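PDB 1LQT: FprA from Mycobacterium tuberculosis, which uses FAD to pass electrons between NADPH and ferredoxin, and may supply electrons to P450 systems. Local coordinates for residues 354-362 against 371-382. Residues are numbered along the deposited sequence; the frame is centred on the assembly and turned at random.
With FAD (flavin-adenine dinucleotide), chain H.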
ATOM      1  N   GLU A 354     -15.548   0.132  18.638  1.00 11.59           N
ATOM      2  CA  GLU A 354     -14.823  -0.194  17.412  1.00 10.63           C
ATOM      3  C   GLU A 354     -14.078   1.052  16.969  1.00 10.41           C
ATOM      4  O   GLU A 354     -14.609   2.156  17.019  1.00 11.08           O
ATOM      5  CB  GLU A 354     -15.784  -0.690  16.351  1.00 11.32           C
ATOM      6  CG  GLU A 354     -16.563  -1.925  16.767  1.00 12.07           C
ATOM      7  CD  GLU A 354     -17.803  -2.128  15.929  1.00 13.67           C
ATOM      8  OE1 GLU A 354     -18.700  -1.257  15.986  1.00 16.27           O
ATOM      9  OE2 GLU A 354     -17.904  -3.129  15.202  1.00 14.25           O
ATOM     10  N   TYR A 355     -12.868   0.833  16.450  1.00  9.85           N
ATOM     11  CA  TYR A 355     -11.922   1.874  16.165  1.00  9.57           C
ATOM     12  C   TYR A 355     -11.274   1.610  14.828  1.00  9.29           C
ATOM     13  O   TYR A 355     -11.365   0.514  14.278  1.00  9.13           O
ATOM     14  CB  TYR A 355     -10.847   1.925  17.273  1.00  9.86           C
ATOM     15  CG  TYR A 355     -11.446   2.251  18.621  1.00 10.93           C
ATOM     16  CD1 TYR A 355     -12.021   1.265  19.408  1.00 11.66           C
ATOM     17  CD2 TYR A 355     -11.459   3.558  19.082  1.00 11.06           C
ATOM     18  CE1 TYR A 355     -12.619   1.577  20.613  1.00 11.74           C
ATOM     19  CE2 TYR A 355     -12.080   3.875  20.287  1.00 11.41           C
ATOM     20  CZ  TYR A 355     -12.649   2.881  21.043  1.00 11.76           C
ATOM     21  OH  TYR A 355     -13.259   3.202  22.240  1.00 13.11           O
ATOM     22  N   VAL A 356     -10.573   2.611  14.331  1.00  9.72           N
ATOM     23  CA  VAL A 356      -9.777   2.513  13.122  1.00  9.53           C
ATOM     24  C   VAL A 356      -8.412   3.141  13.340  1.00  9.47           C
ATOM     25  O   VAL A 356      -8.262   4.087  14.098  1.00 11.22           O
ATOM     26  CB  VAL A 356     -10.466   3.187  11.912  1.00 10.09           C
ATOM     27  CG1 VAL A 356     -11.568   2.309  11.370  1.00 10.80           C
ATOM     28  CG2 VAL A 356     -10.991   4.580  12.242  1.00 11.63           C
ATOM     29  N   VAL A 357      -7.419   2.605  12.632  1.00  9.62           N
ATOM     30  CA  VAL A 357      -6.080   3.145  12.549  1.00  9.57           C
ATOM     31  C   VAL A 357      -5.604   2.990  11.113  1.00  9.19           C
ATOM     32  O   VAL A 357      -6.115   2.176  10.361  1.00  9.35           O
ATOM     33  CB  VAL A 357      -5.074   2.443  13.511  1.00  9.86           C
ATOM     34  CG1 VAL A 357      -5.474   2.713  14.975  1.00 10.84           C
ATOM     35  CG2 VAL A 357      -5.017   0.966  13.217  1.00 10.03           C
ATOM     36  N   GLY A 358      -4.577   3.744  10.768  1.00  9.39           N
ATOM     37  CA  GLY A 358      -3.909   3.562   9.494  1.00  8.94           C
ATOM     38  C   GLY A 358      -4.659   4.175   8.338  1.00  8.70           C
ATOM     39  O   GLY A 358      -5.479   5.081   8.482  1.00  9.39           O
ATOM     40  N   TRP A 359      -4.361   3.661   7.156  1.00  8.78           N
ATOM     41  CA  TRP A 359      -4.949   4.186   5.933  1.00  8.93           C
ATOM     42  C   TRP A 359      -6.469   4.110   5.860  1.00  9.21           C
ATOM     43  O   TRP A 359      -7.058   4.938   5.193  1.00  9.51           O
ATOM     44  CB  TRP A 359      -4.282   3.511   4.732  1.00  9.18           C
ATOM     45  CG  TRP A 359      -2.901   4.023   4.469  1.00  9.04           C
ATOM     46  CD1 TRP A 359      -2.158   4.838   5.254  1.00  9.78           C
ATOM     47  CD2 TRP A 359      -2.144   3.807   3.285  1.00  9.64           C
ATOM     48  NE1 TRP A 359      -0.976   5.153   4.631  1.00 10.53           N
ATOM     49  CE2 TRP A 359      -0.959   4.549   3.405  1.00  9.87           C
ATOM     50  CE3 TRP A 359      -2.371   3.091   2.101  1.00 10.59           C
ATOM     51  CZ2 TRP A 359      -0.023   4.604   2.396  1.00 10.85           C
ATOM     52  CZ3 TRP A 359      -1.419   3.171   1.080  1.00 10.90           C
ATOM     53  CH2 TRP A 359      -0.275   3.925   1.251  1.00 10.30           C
ATOM     54  N   ILE A 360      -7.106   3.150   6.520  1.00  9.53           N
ATOM     55  CA  ILE A 360      -8.545   3.124   6.497  1.00  9.66           C
ATOM     56  C   ILE A 360      -9.152   4.291   7.305  1.00  9.75           C
ATOM     57  O   ILE A 360     -10.290   4.671   7.071  1.00 11.33           O
ATOM     58  CB  ILE A 360      -9.097   1.749   6.972  1.00  9.64           C
ATOM     59  CG1 ILE A 360     -10.570   1.585   6.528  1.00  9.87           C
ATOM     60  CG2 ILE A 360      -8.971   1.562   8.475  1.00  9.84           C
ATOM     61  CD1 ILE A 360     -10.827   1.565   5.014  1.00 10.49           C
ATOM     62  N   LYS A 361      -8.393   4.811   8.256  1.00 10.60           N
ATOM     63  CA  LYS A 361      -8.762   5.973   9.078  1.00 11.22           C
ATOM     64  C   LYS A 361      -8.437   7.293   8.394  1.00 11.89           C
ATOM     65  O   LYS A 361      -9.283   8.197   8.385  1.00 15.66           O
ATOM     66  CB  LYS A 361      -8.018   5.918  10.427  1.00 11.33           C
ATOM     67  CG  LYS A 361      -8.183   7.155  11.373  1.00 13.40           C
ATOM     68  CD  LYS A 361      -7.236   6.979  12.601  1.00 14.51           C
ATOM     69  CE  LYS A 361      -7.241   8.170  13.558  1.00 15.94           C
ATOM     70  NZ  LYS A 361      -6.235   7.964  14.659  1.00 17.22           N
ATOM     71  N   ARG A 362      -7.207   7.401   7.892  1.00 11.47           N
ATOM     72  CA  ARG A 362      -6.609   8.663   7.444  1.00 13.34           C
ATOM     73  C   ARG A 362      -6.585   8.860   5.961  1.00 12.14           C
ATOM     74  O   ARG A 362      -6.255   9.945   5.505  1.00 14.77           O
ATOM     75  CB  ARG A 362      -5.121   8.661   7.835  1.00 15.61           C
ATOM     76  CG  ARG A 362      -4.816   8.572   9.254  1.00 17.25           C
ATOM     77  CD  ARG A 362      -3.419   8.992   9.545  1.00 19.56           C
ATOM     78  NE  ARG A 362      -2.524   7.905   9.149  1.00 23.80           N
ATOM     79  CZ  ARG A 362      -1.536   8.013   8.270  1.00 25.24           C
ATOM     80  NH1 ARG A 362      -1.272   9.180   7.705  1.00 27.26           N
ATOM     81  NH2 ARG A 362      -0.800   6.956   7.936  1.00 25.66           N
ATOM     82  N   ASN A 371       2.068   5.905  10.627  1.00 12.26           N
ATOM     83  CA  ASN A 371       1.028   5.122  11.276  1.00 11.86           C
ATOM     84  C   ASN A 371       1.218   4.979  12.779  1.00 12.60           C
ATOM     85  O   ASN A 371       0.301   4.561  13.476  1.00 12.76           O
ATOM     86  CB  ASN A 371       0.948   3.761  10.594  1.00 11.97           C
ATOM     87  CG  ASN A 371       0.566   3.889   9.141  1.00 12.16           C
ATOM     88  OD1 ASN A 371      -0.566   4.223   8.846  1.00 13.01           O
ATOM     89  ND2 ASN A 371       1.515   3.684   8.253  1.00 11.72           N
ATOM     90  N   LYS A 372       2.386   5.344  13.278  1.00 13.27           N
ATOM     91  CA  LYS A 372       2.679   5.127  14.683  1.00 13.51           C
ATOM     92  C   LYS A 372       1.901   6.096  15.607  1.00 12.83           C
ATOM     93  O   LYS A 372       1.198   5.651  16.489  1.00 12.68           O
ATOM     94  CB  LYS A 372       4.178   5.205  14.925  1.00 14.57           C
ATOM     95  CG  LYS A 372       4.586   4.837  16.347  1.00 16.25           C
ATOM     96  CD  LYS A 372       6.075   4.757  16.508  1.00 20.59           C
ATOM     97  CE  LYS A 372       6.458   4.416  17.936  1.00 24.94           C
ATOM     98  NZ  LYS A 372       7.931   4.284  18.034  1.00 29.01           N
ATOM     99  N   LYS A 373       2.034   7.405  15.400  1.00 12.98           N
ATOM    100  CA  LYS A 373       1.320   8.352  16.242  1.00 14.46           C
ATOM    101  C   LYS A 373      -0.173   8.216  16.052  1.00 13.90           C
ATOM    102  O   LYS A 373      -0.952   8.339  16.999  1.00 13.71           O
ATOM    103  CB  LYS A 373       1.742   9.781  15.922  1.00 15.65           C
ATOM    104  CG  LYS A 373       1.071  10.770  16.814  1.00 19.85           C
ATOM    105  CD  LYS A 373       1.497  12.186  16.520  1.00 24.82           C
ATOM    106  CE  LYS A 373       0.348  13.047  16.054  1.00 29.10           C
ATOM    107  NZ  LYS A 373      -0.695  13.191  17.118  1.00 31.15           N
ATOM    108  N   ASP A 374      -0.563   7.928  14.812  1.00 14.64           N
ATOM    109  CA  ASP A 374      -1.945   7.680  14.475  1.00 15.00           C
ATOM    110  C   ASP A 374      -2.525   6.569  15.350  1.00 14.12           C
ATOM    111  O   ASP A 374      -3.578   6.719  15.964  1.00 14.61           O
ATOM    112  CB  ASP A 374      -2.051   7.358  12.977  1.00 15.60           C
ATOM    113  CG  ASP A 374      -3.448   7.192  12.537  1.00 19.66           C
ATOM    114  OD1 ASP A 374      -4.319   8.035  12.931  1.00 21.29           O
ATOM    115  OD2 ASP A 374      -3.733   6.256  11.774  1.00 24.32           O
ATOM    116  N   ALA A 375      -1.828   5.457  15.391  1.00 13.53           N
ATOM    117  CA  ALA A 375      -2.285   4.334  16.184  1.00 12.62           C
ATOM    118  C   ALA A 375      -2.291   4.665  17.676  1.00 12.06           C
ATOM    119  O   ALA A 375      -3.200   4.277  18.385  1.00 11.84           O
ATOM    120  CB  ALA A 375      -1.434   3.105  15.896  1.00 13.23           C
ATOM    121  N   GLN A 376      -1.272   5.365  18.128  1.00 11.88           N
ATOM    122  CA  GLN A 376      -1.173   5.716  19.539  1.00 12.28           C
ATOM    123  C   GLN A 376      -2.367   6.564  19.961  1.00 12.94           C
ATOM    124  O   GLN A 376      -2.942   6.354  21.013  1.00 12.90           O
ATOM    125  CB  GLN A 376       0.114   6.482  19.795  1.00 12.50           C
ATOM    126  CG  GLN A 376       0.320   6.842  21.257  1.00 13.87           C
ATOM    127  CD  GLN A 376       0.549   5.614  22.114  1.00 14.38           C
ATOM    128  OE1 GLN A 376       1.496   4.869  21.865  1.00 15.15           O
ATOM    129  NE2 GLN A 376      -0.301   5.387  23.116  1.00 15.21           N
ATOM    130  N   ASP A 377      -2.727   7.512  19.099  1.00 13.74           N
ATOM    131  CA  ASP A 377      -3.862   8.376  19.364  1.00 15.10           C
ATOM    132  C   ASP A 377      -5.150   7.591  19.473  1.00 14.95           C
ATOM    133  O   ASP A 377      -5.942   7.802  20.412  1.00 15.78           O
ATOM    134  CB  ASP A 377      -3.962   9.459  18.290  1.00 16.60           C
ATOM    135  CG  ASP A 377      -2.873  10.505  18.419  1.00 19.84           C
ATOM    136  OD1 ASP A 377      -2.244  10.622  19.487  1.00 21.72           O
ATOM    137  OD2 ASP A 377      -2.583  11.248  17.480  1.00 24.66           O
ATOM    138  N   THR A 378      -5.374   6.697  18.520  1.00 13.95           N
ATOM    139  CA  THR A 378      -6.554   5.854  18.582  1.00 12.90           C
ATOM    140  C   THR A 378      -6.566   5.017  19.888  1.00 11.31           C
ATOM    141  O   THR A 378      -7.610   4.894  20.555  1.00 11.58           O
ATOM    142  CB  THR A 378      -6.629   4.905  17.370  1.00 13.02           C
ATOM    143  OG1 THR A 378      -6.938   5.617  16.170  1.00 14.61           O
ATOM    144  CG2 THR A 378      -7.758   3.966  17.556  1.00 14.57           C
ATOM    145  N   VAL A 379      -5.422   4.420  20.203  1.00 11.29           N
ATOM    146  CA  VAL A 379      -5.340   3.550  21.379  1.00 10.97           C
ATOM    147  C   VAL A 379      -5.581   4.313  22.670  1.00 11.42           C
ATOM    148  O   VAL A 379      -6.277   3.831  23.548  1.00 11.53           O
ATOM    149  CB  VAL A 379      -4.007   2.776  21.387  1.00 11.18           C
ATOM    150  CG1 VAL A 379      -3.746   2.175  22.737  1.00 11.22           C
ATOM    151  CG2 VAL A 379      -4.018   1.700  20.295  1.00 11.72           C
ATOM    152  N   ASP A 380      -5.088   5.551  22.739  1.00 12.57           N
ATOM    153  CA  ASP A 380      -5.342   6.349  23.918  1.00 13.63           C
ATOM    154  C   ASP A 380      -6.850   6.545  24.098  1.00 14.32           C
ATOM    155  O   ASP A 380      -7.385   6.435  25.196  1.00 15.08           O
ATOM    156  CB  ASP A 380      -4.698   7.714  23.794  1.00 14.45           C
ATOM    157  CG  ASP A 380      -3.186   7.697  23.921  1.00 16.60           C
ATOM    158  OD1 ASP A 380      -2.580   6.710  24.384  1.00 17.11           O
ATOM    159  OD2 ASP A 380      -2.528   8.720  23.596  1.00 18.64           O
ATOM    160  N   THR A 381      -7.543   6.883  23.018  1.00 14.57           N
ATOM    161  CA  THR A 381      -9.003   7.043  23.071  1.00 14.39           C
ATOM    162  C   THR A 381      -9.707   5.761  23.511  1.00 12.92           C
ATOM    163  O   THR A 381     -10.592   5.776  24.369  1.00 13.01           O
ATOM    164  CB  THR A 381      -9.539   7.450  21.680  1.00 15.24           C
ATOM    165  OG1 THR A 381      -8.944   8.678  21.253  1.00 20.34           O
ATOM    166  CG2 THR A 381     -11.030   7.686  21.715  1.00 15.76           C
ATOM    167  N   LEU A 382      -9.323   4.648  22.887  1.00 11.56           N
ATOM    168  CA  LEU A 382      -9.867   3.347  23.204  1.00 11.24           C
ATOM    169  C   LEU A 382      -9.713   3.026  24.689  1.00 11.76           C
ATOM    170  O   LEU A 382     -10.667   2.584  25.352  1.00 12.36           O
ATOM    171  CB  LEU A 382      -9.148   2.314  22.324  1.00 10.81           C
ATOM    172  CG  LEU A 382      -9.490   0.845  22.459  1.00 11.29           C
ATOM    173  CD1 LEU A 382      -9.005   0.106  21.234  1.00 11.77           C
ATOM    174  CD2 LEU A 382      -8.903   0.226  23.685  1.00 11.40           C
TER
HETATM  175  PA  FAD H2457      -1.675  -2.065   5.268  1.00  8.02           P
HETATM  176  O1A FAD H2457      -2.308  -2.079   3.936  1.00  8.20           O
HETATM  177  O2A FAD H2457      -0.196  -2.105   5.388  1.00  7.84           O
HETATM  178  O5B FAD H2457      -2.231  -3.304   6.114  1.00  7.94           O
HETATM  179  C5B FAD H2457      -3.621  -3.647   6.051  1.00  7.87           C
HETATM  180  C4B FAD H2457      -3.720  -5.118   6.437  1.00  7.90           C
HETATM  181  O4B FAD H2457      -5.099  -5.397   6.667  1.00  8.01           O
HETATM  182  C3B FAD H2457      -3.243  -6.084   5.347  1.00  8.20           C
HETATM  183  O3B FAD H2457      -2.376  -7.073   5.851  1.00  8.05           O
HETATM  184  C2B FAD H2457      -4.534  -6.649   4.816  1.00  8.02           C
HETATM  185  O2B FAD H2457      -4.445  -7.914   4.202  1.00  7.90           O
HETATM  186  C1B FAD H2457      -5.412  -6.642   6.074  1.00  7.97           C
HETATM  187  N9A FAD H2457      -6.846  -6.677   5.820  1.00  8.30           N
HETATM  188  C8A FAD H2457      -7.534  -5.883   4.943  1.00  8.30           C
HETATM  189  N7A FAD H2457      -8.835  -6.143   4.951  1.00  9.15           N
HETATM  190  C5A FAD H2457      -8.983  -7.180   5.852  0.50  8.27           C
HETATM  191  C6A FAD H2457     -10.113  -7.886   6.271  1.00  9.63           C
HETATM  192  N6A FAD H2457     -11.344  -7.623   5.863  1.00 10.73           N
HETATM  193  N1A FAD H2457      -9.917  -8.862   7.200  1.00  9.12           N
HETATM  194  C2A FAD H2457      -8.664  -9.101   7.672  1.00  8.79           C
HETATM  195  N3A FAD H2457      -7.542  -8.461   7.317  1.00  8.93           N
HETATM  196  C4A FAD H2457      -7.754  -7.508   6.404  0.50  8.33           C
HETATM  197  N1  FAD H2457       6.130   3.388   3.196  1.00 10.26           N
HETATM  198  C2  FAD H2457       7.444   3.543   3.525  1.00 10.74           C
HETATM  199  O2  FAD H2457       7.773   4.014   4.597  1.00 11.76           O
HETATM  200  N3  FAD H2457       8.411   3.178   2.602  1.00 11.52           N
HETATM  201  C4  FAD H2457       8.139   2.588   1.403  1.00 10.61           C
HETATM  202  O4  FAD H2457       9.062   2.246   0.629  1.00 12.30           O
HETATM  203  C4X FAD H2457       6.789   2.384   1.094  0.50  9.92           C
HETATM  204  N5  FAD H2457       6.428   1.773  -0.086  1.00 10.25           N
HETATM  205  C5X FAD H2457       5.101   1.616  -0.393  0.50  9.73           C
HETATM  206  C6  FAD H2457       4.736   1.034  -1.582  1.00  9.61           C
HETATM  207  C7  FAD H2457       3.413   0.922  -1.971  1.00  9.98           C
HETATM  208  C7M FAD H2457       3.059   0.259  -3.274  1.00 10.88           C
HETATM  209  C8  FAD H2457       2.424   1.391  -1.098  1.00  9.28           C
HETATM  210  C8M FAD H2457       0.970   1.318  -1.478  1.00 10.11           C
HETATM  211  C9  FAD H2457       2.776   1.964   0.123  1.00  9.60           C
HETATM  212  C9A FAD H2457       4.108   2.085   0.492  1.00  9.46           C
HETATM  213  N10 FAD H2457       4.485   2.678   1.702  1.00  9.41           N
HETATM  214  C10 FAD H2457       5.816   2.806   2.015  1.00  9.50           C
HETATM  215  C1' FAD H2457       3.477   3.138   2.700  1.00  9.49           C
HETATM  216  C2' FAD H2457       3.091   2.015   3.662  1.00  9.15           C
HETATM  217  O2' FAD H2457       2.848   0.855   2.906  1.00  9.52           O
HETATM  218  C3' FAD H2457       1.827   2.417   4.446  1.00  8.77           C
HETATM  219  O3' FAD H2457       2.072   3.574   5.240  1.00  9.65           O
HETATM  220  C4' FAD H2457       1.337   1.389   5.466  1.00  8.31           C
HETATM  221  O4' FAD H2457       1.561   0.057   5.014  1.00  8.62           O
HETATM  222  C5' FAD H2457      -0.149   1.596   5.761  1.00  8.25           C
HETATM  223  O5' FAD H2457      -0.434   0.729   6.866  1.00  7.96           O
HETATM  224  P   FAD H2457      -1.874   0.164   7.218  1.00  8.33           P
HETATM  225  O1P FAD H2457      -1.651  -0.645   8.438  1.00  8.04           O
HETATM  226  O2P FAD H2457      -2.925   1.225   7.267  1.00  8.59           O
HETATM  227  O3P FAD H2457      -2.296  -0.759   5.999  1.00  7.88           O
HETATM  228  O   HOH W   1     -12.916   1.331  23.965  1.00 16.70           O
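D374 OD2 is held by two groups from 354-362, tying helix 370-391 to the turn after edge strand 354-356 of the FAD-binding Rossmann-like sheet and to the short helix 359-362 that follows it. It accepts the amide of G358, the N-cap of helix 359-362, at 2.8 Å from N, and takes a weak, charged second bond from R362 NE. D374 OD1 forms a salt bridge with K361 NZ (2.6 Å), the ammonium lying above the carboxylate plane, so that K361, R362 and D374 form a salt-bridge network. K361 gets there with CG anti to the backbone N (chi1 174°) and the rest of its chain extended, and NZ also donates to T378 OG1. That hydroxyl in turn donates to V356 O, so lysine, threonine and strand carbonyl are joined in series. Beside it, T378 CB presses tightly on V357 CG1, at 3.4 Å.

Toward the cofactor, R362 NH2 reaches N371 OD1 at 2.9 Å; the oxygen lies in the guanidinium plane, but the nitrogen stands above the amide plane. This probably helps to position N371, whose ND2 bonds FAD O3' and I368 O, while the W359 amide holds FAD O2P (2.8 Å from N) and the W359 indole lays one face, offset toward its rim, against FAD C5'.

At the far end, L382 CB sits over the centre of the Y355 ring, 3.8 Å from its centroid in a CH-pi contact. The phenol OH also bonds N385 OD1 and, at 2.6 Å, a water that donates to L382 O.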